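Local coordinates for CheC domain protein (Shewanella loihica PV-4, PDB 3IIC) that is probably a chemotaxis phosphatase of the CheX type, although its own activity has not been established, at residues L58-E63 against G91-M96; I127-D132 against Y148-F153. All blocks are in the same frame, centred on the assembly; numbering follows the deposited sequence.

Contact 1 (L58-E63 against G91-M96); sequences LSITFE and GELTNM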
ATOM      1  N   LEU A  58      -0.548  -7.759   1.975  1.00 36.48           N
ATOM      2  CA  LEU A  58      -0.520  -7.710   3.416  1.00 36.73           C
ATOM      3  C   LEU A  58      -0.438  -6.249   3.923  1.00 36.33           C
ATOM      4  O   LEU A  58       0.245  -5.443   3.326  1.00 36.03           O
ATOM      5  CB  LEU A  58       0.634  -8.559   3.941  1.00 36.80           C
ATOM      6  CG  LEU A  58       0.911  -8.564   5.447  1.00 37.17           C
ATOM      7  CD1 LEU A  58       1.394  -9.936   5.884  1.00 39.71           C
ATOM      8  CD2 LEU A  58       1.932  -7.512   5.812  1.00 38.81           C
ATOM      9  N   SER A  59      -1.181  -5.935   4.984  1.00 36.17           N
ATOM     10  CA  SER A  59      -1.062  -4.631   5.651  1.00 36.49           C
ATOM     11  C   SER A  59      -1.032  -4.839   7.159  1.00 36.18           C
ATOM     12  O   SER A  59      -1.644  -5.769   7.666  1.00 35.94           O
ATOM     13  CB  SER A  59      -2.157  -3.642   5.232  1.00 36.32           C
ATOM     14  OG  SER A  59      -3.449  -4.080   5.562  1.00 36.48           O
ATOM     15  N   ILE A  60      -0.237  -4.033   7.842  1.00 35.63           N
ATOM     16  CA  ILE A  60      -0.132  -4.034   9.305  1.00 35.66           C
ATOM     17  C   ILE A  60      -0.315  -2.550   9.700  1.00 35.93           C
ATOM     18  O   ILE A  60       0.501  -1.717   9.320  1.00 34.55           O
ATOM     19  CB  ILE A  60       1.240  -4.537   9.849  1.00 35.40           C
ATOM     20  CG1 ILE A  60       1.623  -5.946   9.306  1.00 36.78           C
ATOM     21  CG2 ILE A  60       1.187  -4.520  11.361  1.00 33.87           C
ATOM     22  CD1 ILE A  60       3.058  -6.415   9.678  1.00 34.58           C
ATOM     23  N   THR A  61      -1.382  -2.265  10.448  1.00 35.87           N
ATOM     24  CA  THR A  61      -1.765  -0.921  10.861  1.00 36.48           C
ATOM     25  C   THR A  61      -1.653  -0.793  12.376  1.00 36.82           C
ATOM     26  O   THR A  61      -2.084  -1.696  13.098  1.00 37.61           O
ATOM     27  CB  THR A  61      -3.230  -0.664  10.446  1.00 36.20           C
ATOM     28  OG1 THR A  61      -3.305  -0.717   9.020  1.00 36.05           O
ATOM     29  CG2 THR A  61      -3.730   0.690  10.931  1.00 34.07           C
ATOM     30  N   PHE A  62      -1.088   0.331  12.834  1.00 37.02           N
ATOM     31  CA  PHE A  62      -0.949   0.656  14.269  1.00 36.15           C
ATOM     32  C   PHE A  62      -1.662   1.932  14.649  1.00 36.13           C
ATOM     33  O   PHE A  62      -1.668   2.892  13.882  1.00 36.01           O
ATOM     34  CB  PHE A  62       0.517   0.882  14.628  1.00 36.78           C
ATOM     35  CG  PHE A  62       1.374  -0.318  14.461  1.00 36.15           C
ATOM     36  CD1 PHE A  62       1.967  -0.598  13.223  1.00 38.79           C
ATOM     37  CD2 PHE A  62       1.578  -1.192  15.519  1.00 37.79           C
ATOM     38  CE1 PHE A  62       2.783  -1.731  13.062  1.00 39.98           C
ATOM     39  CE2 PHE A  62       2.382  -2.336  15.365  1.00 38.65           C
ATOM     40  CZ  PHE A  62       2.979  -2.605  14.148  1.00 39.01           C
ATOM     41  N   GLU A  63      -2.248   1.938  15.856  1.00 36.26           N
ATOM     42  CA  GLU A  63      -2.747   3.182  16.493  1.00 35.84           C
ATOM     43  C   GLU A  63      -1.474   3.921  16.928  1.00 35.28           C
ATOM     44  O   GLU A  63      -0.461   3.276  17.218  1.00 34.79           O
ATOM     45  CB  GLU A  63      -3.672   2.891  17.694  1.00 35.34           C
ATOM     46  CG  GLU A  63      -5.002   2.264  17.252  1.00 35.25           C
ATOM     47  CD  GLU A  63      -5.962   1.951  18.398  1.00 35.44           C
ATOM     48  OE1 GLU A  63      -5.534   1.686  19.545  1.00 34.61           O
ATOM     49  OE2 GLU A  63      -7.169   1.934  18.125  1.00 36.67           O
ATOM     50  N   GLY A  91       8.093   0.035   8.145  1.00 39.75           N
ATOM     51  CA  GLY A  91       8.540  -0.620   6.884  1.00 40.09           C
ATOM     52  C   GLY A  91       9.371  -1.855   7.149  1.00 40.34           C
ATOM     53  O   GLY A  91       9.169  -2.907   6.530  1.00 41.42           O
ATOM     54  N   GLU A  92      10.315  -1.732   8.084  1.00 41.33           N
ATOM     55  CA  GLU A  92      11.150  -2.861   8.528  1.00 41.66           C
ATOM     56  C   GLU A  92      10.294  -3.973   9.162  1.00 41.53           C
ATOM     57  O   GLU A  92      10.438  -5.125   8.812  1.00 41.36           O
ATOM     58  CB  GLU A  92      12.196  -2.382   9.523  1.00 42.03           C
ATOM     59  CG  GLU A  92      13.085  -3.502  10.092  1.00 45.01           C
ATOM     60  CD  GLU A  92      14.100  -2.987  11.086  1.00 48.19           C
ATOM     61  OE1 GLU A  92      14.390  -1.762  11.027  1.00 53.33           O
ATOM     62  OE2 GLU A  92      14.608  -3.784  11.919  1.00 47.91           O
ATOM     63  N   LEU A  93       9.416  -3.617  10.092  1.00 41.66           N
ATOM     64  CA  LEU A  93       8.512  -4.598  10.730  1.00 41.77           C
ATOM     65  C   LEU A  93       7.694  -5.336   9.657  1.00 41.58           C
ATOM     66  O   LEU A  93       7.615  -6.585   9.676  1.00 41.73           O
ATOM     67  CB  LEU A  93       7.649  -3.927  11.816  1.00 42.07           C
ATOM     68  CG  LEU A  93       6.436  -4.635  12.461  1.00 43.56           C
ATOM     69  CD1 LEU A  93       6.206  -4.219  13.926  1.00 44.00           C
ATOM     70  CD2 LEU A  93       5.174  -4.405  11.639  1.00 43.81           C
ATOM     71  N   THR A  94       7.184  -4.577   8.684  1.00 40.81           N
ATOM     72  CA  THR A  94       6.423  -5.133   7.549  1.00 40.68           C
ATOM     73  C   THR A  94       7.214  -6.157   6.715  1.00 40.38           C
ATOM     74  O   THR A  94       6.673  -7.197   6.409  1.00 40.59           O
ATOM     75  CB  THR A  94       5.822  -4.017   6.642  1.00 40.78           C
ATOM     76  OG1 THR A  94       5.015  -3.157   7.465  1.00 37.94           O
ATOM     77  CG2 THR A  94       4.953  -4.619   5.522  1.00 40.06           C
ATOM     78  N   ASN A  95       8.459  -5.851   6.370  1.00 40.53           N
ATOM     79  CA  ASN A  95       9.336  -6.758   5.624  1.00 40.91           C
ATOM     80  C   ASN A  95       9.682  -7.996   6.415  1.00 40.77           C
ATOM     81  O   ASN A  95       9.770  -9.068   5.826  1.00 40.16           O
ATOM     82  CB  ASN A  95      10.686  -6.130   5.229  1.00 40.96           C
ATOM     83  CG  ASN A  95      10.630  -5.320   3.972  1.00 44.01           C
ATOM     84  OD1 ASN A  95       9.924  -5.644   3.031  1.00 47.10           O
ATOM     85  ND2 ASN A  95      11.445  -4.267   3.921  1.00 45.69           N
HETATM   86  N   MSE A  96       9.934  -7.817   7.720  1.00 40.52           N
HETATM   87  CA  MSE A  96      10.319  -8.917   8.606  1.00 40.02           C
HETATM   88  C   MSE A  96       9.178  -9.895   8.842  1.00 39.55           C
HETATM   89  O   MSE A  96       9.407 -11.109   8.792  1.00 39.03           O
HETATM   90  CB  MSE A  96      10.892  -8.393   9.925  1.00 40.14           C
HETATM   91  CG  MSE A  96      12.195  -7.623   9.776  1.00 42.03           C
HETATM   92 SE   MSE A  96      13.626  -8.532   8.791  0.75 47.70          SE
HETATM   93  CE  MSE A  96      13.303  -8.037   6.957  1.00 42.62           C
TER

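Contact 2 (I127-D132 against Y148-F153); sequences IAHKSD and YIEICF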
ATOM      1  N   ILE A 127      -8.084   0.916   5.349  1.00 36.73           N
ATOM      2  CA  ILE A 127      -7.417   0.109   4.319  1.00 37.28           C
ATOM      3  C   ILE A 127      -8.373  -0.895   3.686  1.00 36.90           C
ATOM      4  O   ILE A 127      -9.044  -1.624   4.409  1.00 36.60           O
ATOM      5  CB  ILE A 127      -6.213  -0.659   4.945  1.00 37.87           C
ATOM      6  CG1 ILE A 127      -5.189   0.356   5.492  1.00 39.37           C
ATOM      7  CG2 ILE A 127      -5.554  -1.640   3.925  1.00 36.82           C
ATOM      8  CD1 ILE A 127      -3.962  -0.250   6.087  1.00 41.94           C
ATOM      9  N   ALA A 128      -8.428  -0.885   2.349  1.00 36.26           N
ATOM     10  CA  ALA A 128      -9.233  -1.801   1.546  1.00 36.67           C
ATOM     11  C   ALA A 128      -8.298  -2.549   0.602  1.00 36.58           C
ATOM     12  O   ALA A 128      -7.593  -1.922  -0.180  1.00 36.88           O
ATOM     13  CB  ALA A 128     -10.288  -1.055   0.749  1.00 35.88           C
ATOM     14  N   HIS A 129      -8.248  -3.878   0.714  1.00 36.58           N
ATOM     15  CA  HIS A 129      -7.475  -4.719  -0.219  1.00 35.70           C
ATOM     16  C   HIS A 129      -8.485  -5.065  -1.279  1.00 36.32           C
ATOM     17  O   HIS A 129      -9.453  -5.730  -0.984  1.00 36.92           O
ATOM     18  CB  HIS A 129      -6.983  -5.979   0.463  1.00 35.72           C
ATOM     19  CG  HIS A 129      -5.892  -5.748   1.441  1.00 34.58           C
ATOM     20  ND1 HIS A 129      -4.738  -6.497   1.440  1.00 35.70           N
ATOM     21  CD2 HIS A 129      -5.757  -4.837   2.438  1.00 35.37           C
ATOM     22  CE1 HIS A 129      -3.961  -6.090   2.437  1.00 38.91           C
ATOM     23  NE2 HIS A 129      -4.557  -5.083   3.057  1.00 34.69           N
ATOM     24  N   LYS A 130      -8.275  -4.608  -2.508  1.00 37.19           N
ATOM     25  CA  LYS A 130      -9.232  -4.809  -3.595  1.00 38.32           C
ATOM     26  C   LYS A 130      -8.948  -6.111  -4.384  1.00 38.94           C
ATOM     27  O   LYS A 130      -8.205  -6.114  -5.370  1.00 38.43           O
ATOM     28  CB  LYS A 130      -9.268  -3.559  -4.497  1.00 38.05           C
ATOM     29  CG  LYS A 130      -9.692  -2.297  -3.757  1.00 38.63           C
ATOM     30  CD  LYS A 130     -11.113  -2.384  -3.154  1.00 38.71           C
ATOM     31  CE  LYS A 130     -11.586  -1.035  -2.626  1.00 39.75           C
ATOM     32  NZ  LYS A 130     -12.932  -1.041  -1.958  1.00 38.13           N
ATOM     33  N   SER A 131      -9.543  -7.204  -3.901  1.00 39.59           N
ATOM     34  CA  SER A 131      -9.358  -8.522  -4.486  1.00 40.69           C
ATOM     35  C   SER A 131     -10.582  -9.418  -4.345  1.00 40.89           C
ATOM     36  O   SER A 131     -11.351  -9.303  -3.386  1.00 40.99           O
ATOM     37  CB  SER A 131      -8.202  -9.210  -3.772  1.00 40.59           C
ATOM     38  OG  SER A 131      -7.985 -10.530  -4.266  1.00 42.66           O
ATOM     39  N   ASP A 132     -10.681 -10.371  -5.264  1.00 41.39           N
ATOM     40  CA  ASP A 132     -11.754 -11.358  -5.265  1.00 41.83           C
ATOM     41  C   ASP A 132     -11.425 -12.500  -4.288  1.00 41.43           C
ATOM     42  O   ASP A 132     -12.304 -13.279  -3.938  1.00 41.65           O
ATOM     43  CB  ASP A 132     -11.990 -11.893  -6.681  1.00 42.06           C
ATOM     44  CG  ASP A 132     -12.220 -10.768  -7.709  1.00 43.51           C
ATOM     45  OD1 ASP A 132     -12.737  -9.686  -7.336  1.00 45.25           O
ATOM     46  OD2 ASP A 132     -11.863 -10.965  -8.892  1.00 45.79           O
ATOM     47  N   TYR A 148      -3.605  -3.922  13.731  1.00 38.94           N
ATOM     48  CA  TYR A 148      -4.439  -4.744  12.825  1.00 38.77           C
ATOM     49  C   TYR A 148      -3.571  -5.303  11.725  1.00 39.02           C
ATOM     50  O   TYR A 148      -2.782  -4.542  11.152  1.00 40.16           O
ATOM     51  CB  TYR A 148      -5.522  -3.918  12.153  1.00 38.36           C
ATOM     52  CG  TYR A 148      -6.517  -3.362  13.105  1.00 39.30           C
ATOM     53  CD1 TYR A 148      -7.616  -4.130  13.530  1.00 39.14           C
ATOM     54  CD2 TYR A 148      -6.382  -2.052  13.589  1.00 40.37           C
ATOM     55  CE1 TYR A 148      -8.558  -3.599  14.418  1.00 39.99           C
ATOM     56  CE2 TYR A 148      -7.318  -1.513  14.451  1.00 41.40           C
ATOM     57  CZ  TYR A 148      -8.394  -2.291  14.868  1.00 40.12           C
ATOM     58  OH  TYR A 148      -9.270  -1.745  15.734  1.00 44.71           O
ATOM     59  N   ILE A 149      -3.702  -6.601  11.428  1.00 38.67           N
ATOM     60  CA  ILE A 149      -3.017  -7.202  10.286  1.00 38.21           C
ATOM     61  C   ILE A 149      -4.084  -7.708   9.342  1.00 38.45           C
ATOM     62  O   ILE A 149      -4.988  -8.424   9.771  1.00 38.59           O
ATOM     63  CB  ILE A 149      -2.010  -8.311  10.678  1.00 38.42           C
ATOM     64  CG1 ILE A 149      -1.164  -8.740   9.479  1.00 38.68           C
ATOM     65  CG2 ILE A 149      -2.720  -9.571  11.299  1.00 39.05           C
ATOM     66  CD1 ILE A 149       0.043  -9.561   9.925  1.00 39.48           C
ATOM     67  N   GLU A 150      -3.999  -7.315   8.060  1.00 38.74           N
ATOM     68  CA  GLU A 150      -4.874  -7.829   7.014  1.00 38.20           C
ATOM     69  C   GLU A 150      -4.052  -8.617   5.986  1.00 38.56           C
ATOM     70  O   GLU A 150      -3.041  -8.119   5.483  1.00 38.10           O
ATOM     71  CB  GLU A 150      -5.708  -6.733   6.351  1.00 37.73           C
ATOM     72  CG  GLU A 150      -6.562  -7.209   5.153  1.00 37.91           C
ATOM     73  CD  GLU A 150      -7.624  -6.216   4.681  1.00 37.85           C
ATOM     74  OE1 GLU A 150      -7.673  -5.042   5.143  1.00 37.56           O
ATOM     75  OE2 GLU A 150      -8.406  -6.621   3.798  1.00 34.25           O
ATOM     76  N   ILE A 151      -4.476  -9.852   5.714  1.00 39.16           N
ATOM     77  CA  ILE A 151      -3.869 -10.710   4.680  1.00 39.95           C
ATOM     78  C   ILE A 151      -4.948 -11.013   3.636  1.00 40.23           C
ATOM     79  O   ILE A 151      -6.057 -11.418   3.972  1.00 39.30           O
ATOM     80  CB  ILE A 151      -3.296 -12.082   5.225  1.00 40.66           C
ATOM     81  CG1 ILE A 151      -2.309 -11.858   6.403  1.00 41.66           C
ATOM     82  CG2 ILE A 151      -2.635 -12.900   4.057  1.00 38.39           C
ATOM     83  CD1 ILE A 151      -2.905 -12.041   7.794  1.00 41.83           C
ATOM     84  N   CYS A 152      -4.597 -10.831   2.369  1.00 41.40           N
ATOM     85  CA  CYS A 152      -5.510 -11.067   1.253  1.00 42.63           C
ATOM     86  C   CYS A 152      -4.761 -11.831   0.152  1.00 42.52           C
ATOM     87  O   CYS A 152      -3.618 -11.496  -0.173  1.00 42.81           O
ATOM     88  CB  CYS A 152      -6.009  -9.715   0.783  1.00 43.08           C
ATOM     89  SG  CYS A 152      -7.153  -9.801  -0.509  1.00 48.47           S
ATOM     90  N   PHE A 153      -5.379 -12.872  -0.387  1.00 43.30           N
ATOM     91  CA  PHE A 153      -4.720 -13.716  -1.403  1.00 44.16           C
ATOM     92  C   PHE A 153      -5.734 -14.358  -2.342  1.00 43.87           C
ATOM     93  O   PHE A 153      -6.813 -14.710  -1.905  1.00 44.11           O
ATOM     94  CB  PHE A 153      -3.876 -14.792  -0.691  1.00 44.46           C
ATOM     95  CG  PHE A 153      -2.460 -14.889  -1.210  1.00 46.92           C
ATOM     96  CD1 PHE A 153      -2.142 -15.711  -2.305  1.00 47.71           C
ATOM     97  CD2 PHE A 153      -1.446 -14.128  -0.613  1.00 48.70           C
ATOM     98  CE1 PHE A 153      -0.825 -15.775  -2.797  1.00 49.54           C
ATOM     99  CE2 PHE A 153      -0.118 -14.171  -1.104  1.00 49.88           C
ATOM    100  CZ  PHE A 153       0.195 -15.008  -2.196  1.00 49.81           C
TER
HETATM  101  O   HOH W   1      -8.583  -3.171   6.919  1.00 40.69           O

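Contact 1 (L58-E63 against G91-M96)
Leu93 reaches from the helix into the angle between Ile60 and Phe62, its two methyls shared between them. Leu93 CD2 lies 3.5 Å from Ile60 CD1 and sits at the edge of the Phe62 ring, in its plane, 3.9 Å from Phe62 CE1. Leu93 CD1 meets the same ring obliquely, 3.6 Å from Phe62 CZ, the ring atom farthest from the strand. Phe62 and Leu93 approach from opposite directions, whereas the Ile60 side chain passes Leu93 at a slant. Ile60 turns CG1 away from its own carbonyl carbon (chi1 -54°) and extends from there (chi2 173°), which carries Ile60 CD1 to the helix surface, 4.2 Å from Thr94 CA. The nearest pair of CA atoms, those of Ile60 and Thr94, is 6.9 Å apart. Leu58 and Thr94 run past each other in opposite senses, meeting through Leu58 CD2 and Thr94 CG2 at 4.2 Å.

The alternation Leu58, Ile60, Phe62 marks one face of strand 54-62, a central strand of the antiparallel sheet, and helix 84-107 packs against that face in a two-layer alpha/beta arrangement. The axes of 58-62 and 91-96 approach to 9.3 Å with N-to-C directions 139° apart, so the helix segment runs roughly counter to the strand. No hydrogen bond joins the segments; the interface is largely apolar, and all five touching residues are buried. The hydroxyl of Thr94 is satisfied within its own helix by Val90 O. Leu93 also touches Leu18 and Met21 of helix 4-22, while Ser59 points to the reverse face of the strand.

Contact 2 (I127-D132 against Y148-F153)
His129 lies against Glu150, the imidazole and carboxylate planes stacked only 22° apart. The two side chains run alongside each other with opposite headings, bringing Glu150 CD to 3.2 Å from His129 CD2. Glu150 CG stands over one ring face in a CH-pi contact, 3.7 Å from the centroid of the His129 ring and 17° off its normal. This reach follows from a glutamate chain extended from CB to the carboxylate, which carries the acid group across the gap between the strands. Cys152 adds an oblique contact, its CB 3.5 Å from His129 ND1, and Cys152 SG continues to Ser131 CB, also at 3.5 Å.

Strands 125-129 and 147-154 are not hydrogen-bonded neighbours: the axes of 127-129 and 148-153 are 18° from parallel and come no nearer than 8.7 Å, so 125-129 lies over the sheet face that Glu150 and Cys152 share, the face turned from helix 4-22. Ala128 and His129 pair antiparallel with a strand of the second subunit, placing this layer at the dimer interface. Both ring nitrogens of His129 are hydrogen-bonded, ND1 to Ser57 OG and NE2 to Ser59 OG, which fixes the rotation of the imidazole. A water joins the segments beside the stack, donating to Glu150 OE1 at 2.7 Å and to Ile127 O at 3.0 Å. Glu150 OE2 lies close to the like-charged Asp36 OD2, and Lys135 also touches the Glu150 side chain.

Overall arrangement
After helix 4-22, the chain enters strand 54-62 by way of strand 43-51 and then passes through helix 64-75 into helix 84-107. Contact 1 closes the loop from strand 54-62 through helix 64-75 to helix 84-107, whose 27 intervening residues are mostly helical, by joining the helical layer to the sheet. Contact 2 opens later and closes a loop of 15 residues containing strand 134-141. The two loops are therefore in series, neither nesting nor crossing. Their centres lie 13 Å apart, yet strands 54-62 and 147-154 are neighbours, joined by probable hydrogen bonds such as Thr61 N to Tyr148 O at 2.8 Å. Through this pair of strands, helix 84-107 and strand 125-129 are tied to one sheet.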